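Flavodoxin (PDB 4J8P) binds flavin mononucleotide and, as a putative flavodoxin-like protein, probably serves in electron transfer. Local coordinates at residues K7-Y12 against A78-I83. Numbering follows the deposited sequence.
Sequences KTLVAY and AEYDTI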
loop_
_atom_site.group_PDB
_atom_site.type_symbol
_atom_site.label_atom_id
_atom_site.label_comp_id
_atom_site.label_asym_id
_atom_site.label_seq_id
_atom_site.Cartn_x
_atom_site.Cartn_y
_atom_site.Cartn_z
ATOM N N LYS A 7 2.317 -17.722 -6.018
ATOM C CA LYS A 7 3.353 -16.914 -5.360
ATOM C C LYS A 7 2.751 -15.746 -4.583
ATOM O O LYS A 7 1.554 -15.478 -4.698
ATOM C CB LYS A 7 4.372 -16.368 -6.368
ATOM C CG LYS A 7 5.160 -17.424 -7.155
ATOM C CD LYS A 7 6.667 -17.168 -7.076
ATOM C CE LYS A 7 7.188 -16.102 -8.017
ATOM N NZ LYS A 7 7.352 -16.615 -9.405
ATOM N N THR A 8 3.585 -15.084 -3.761
ATOM C CA THR A 8 3.138 -13.944 -2.956
ATOM C C THR A 8 3.928 -12.710 -3.342
ATOM O O THR A 8 5.155 -12.756 -3.506
ATOM C CB THR A 8 3.249 -14.250 -1.442
ATOM O OG1 THR A 8 2.397 -15.366 -1.134
ATOM C CG2 THR A 8 2.880 -13.042 -0.557
ATOM N N LEU A 9 3.197 -11.599 -3.524
ATOM C CA LEU A 9 3.791 -10.307 -3.845
ATOM C C LEU A 9 3.639 -9.401 -2.650
ATOM O O LEU A 9 2.549 -9.367 -2.090
ATOM C CB LEU A 9 3.079 -9.679 -5.072
ATOM C CG LEU A 9 3.624 -8.303 -5.537
ATOM C CD1 LEU A 9 5.070 -8.442 -6.051
ATOM C CD2 LEU A 9 2.746 -7.698 -6.649
ATOM N N VAL A 10 4.704 -8.661 -2.248
ATOM C CA VAL A 10 4.557 -7.645 -1.199
ATOM C C VAL A 10 4.845 -6.336 -1.901
ATOM O O VAL A 10 6.015 -6.036 -2.171
ATOM C CB VAL A 10 5.436 -7.883 0.047
ATOM C CG1 VAL A 10 5.337 -6.725 1.042
ATOM C CG2 VAL A 10 5.062 -9.204 0.709
ATOM N N ALA A 11 3.781 -5.620 -2.286
ATOM C CA ALA A 11 3.872 -4.332 -2.962
ATOM C C ALA A 11 3.722 -3.221 -1.941
ATOM O O ALA A 11 2.939 -3.368 -0.991
ATOM C CB ALA A 11 2.781 -4.227 -4.013
ATOM N N TYR A 12 4.486 -2.144 -2.082
ATOM C CA TYR A 12 4.349 -1.073 -1.093
ATOM C C TYR A 12 4.684 0.265 -1.688
ATOM O O TYR A 12 5.521 0.345 -2.603
ATOM C CB TYR A 12 5.280 -1.322 0.131
ATOM C CG TYR A 12 6.721 -1.056 -0.196
ATOM C CD1 TYR A 12 7.499 -2.022 -0.826
ATOM C CD2 TYR A 12 7.296 0.189 0.055
ATOM C CE1 TYR A 12 8.803 -1.747 -1.223
ATOM C CE2 TYR A 12 8.593 0.476 -0.345
ATOM C CZ TYR A 12 9.349 -0.504 -0.958
ATOM O OH TYR A 12 10.649 -0.284 -1.315
ATOM N N ALA A 78 -0.171 -12.427 -12.900
ATOM C CA ALA A 78 -0.668 -13.789 -13.062
ATOM C C ALA A 78 -0.009 -14.820 -12.122
ATOM O O ALA A 78 -0.712 -15.693 -11.616
ATOM C CB ALA A 78 -0.489 -14.232 -14.512
ATOM N N GLU A 79 1.312 -14.703 -11.860
ATOM C CA GLU A 79 2.042 -15.665 -11.006
ATOM C C GLU A 79 1.655 -15.586 -9.496
ATOM O O GLU A 79 1.992 -16.489 -8.712
ATOM C CB GLU A 79 3.564 -15.466 -11.158
ATOM C CG GLU A 79 4.057 -14.076 -10.773
ATOM C CD GLU A 79 5.460 -13.709 -11.211
ATOM O OE1 GLU A 79 6.427 -14.285 -10.663
ATOM O OE2 GLU A 79 5.596 -12.797 -12.056
ATOM N N TYR A 80 0.959 -14.517 -9.090
ATOM C CA TYR A 80 0.623 -14.364 -7.678
ATOM C C TYR A 80 -0.814 -14.721 -7.344
ATOM O O TYR A 80 -1.730 -14.300 -8.055
ATOM C CB TYR A 80 0.860 -12.903 -7.262
ATOM C CG TYR A 80 2.235 -12.386 -7.614
ATOM C CD1 TYR A 80 3.363 -12.833 -6.931
ATOM C CD2 TYR A 80 2.413 -11.474 -8.648
ATOM C CE1 TYR A 80 4.635 -12.384 -7.270
ATOM C CE2 TYR A 80 3.677 -10.985 -8.968
ATOM C CZ TYR A 80 4.788 -11.458 -8.288
ATOM O OH TYR A 80 6.036 -10.957 -8.557
ATOM N N ASP A 81 -1.029 -15.410 -6.212
ATOM C CA ASP A 81 -2.384 -15.660 -5.727
ATOM C C ASP A 81 -2.639 -14.785 -4.486
ATOM O O ASP A 81 -3.778 -14.682 -4.043
ATOM C CB ASP A 81 -2.656 -17.154 -5.443
ATOM C CG ASP A 81 -1.980 -17.803 -4.241
ATOM O OD1 ASP A 81 -1.326 -17.086 -3.460
ATOM O OD2 ASP A 81 -2.119 -19.042 -4.076
ATOM N N THR A 82 -1.559 -14.171 -3.924
ATOM C CA THR A 82 -1.645 -13.351 -2.719
ATOM C C THR A 82 -0.841 -12.099 -2.912
ATOM O O THR A 82 0.333 -12.190 -3.292
ATOM C CB THR A 82 -1.133 -14.126 -1.474
ATOM O OG1 THR A 82 -1.862 -15.347 -1.344
ATOM C CG2 THR A 82 -1.324 -13.335 -0.163
ATOM N N ILE A 83 -1.448 -10.936 -2.645
ATOM C CA ILE A 83 -0.751 -9.668 -2.790
ATOM C C ILE A 83 -0.952 -8.832 -1.553
ATOM O O ILE A 83 -2.093 -8.498 -1.212
ATOM C CB ILE A 83 -1.209 -8.881 -4.046
ATOM C CG1 ILE A 83 -1.003 -9.752 -5.337
ATOM C CG2 ILE A 83 -0.455 -7.503 -4.119
ATOM C CD1 ILE A 83 -1.424 -9.092 -6.617
HETATM O O HOH W 1 0.653 -17.701 -2.050
#
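Leu9 packs over the Tyr80 ring: its CB stands 3.7 Å from the ring centroid and 11° off the normal, a CH-pi contact. With CG anti to the backbone N (chi1 -179°), CD1 runs on toward the hydroxyl end of the ring, while CD2 comes 4.1 Å from CG2 of Ile83, whose side chain lies alongside. The opposite face of the ring carries Glu79 CG, so the ring is sandwiched between the two residues. Lys7 bends at chi2, chi3 and chi4 to bring NZ 2.8 Å from Glu79 OE1, a salt bridge in which OE1 offers its anti lone pair.

Backbone bonds set this register. Lys7 N donates to Glu79 O, and Leu9 N to Thr82 O at 2.9 Å and 168°. Between them Lys7 O accepts a hydrogen bond from Asp81 N at 3.0 Å and a weak one from Thr82 N; the pairing moves from Lys7–Tyr80 to Thr8–Thr82, which defines a beta bulge. At the bulge Asp81 OD1 accepts a hydrogen bond from Thr82 OG1, which comes from above the carboxylate plane.

Further out, Tyr35 of strand 33-36 touches Leu9, and Lys110 NZ hydrogen-bonds to Tyr80 O. The parallel bridges make 7-12 and 80-88 adjacent strands in the 2-1-3-4-5 sheet of the flavodoxin-like fold.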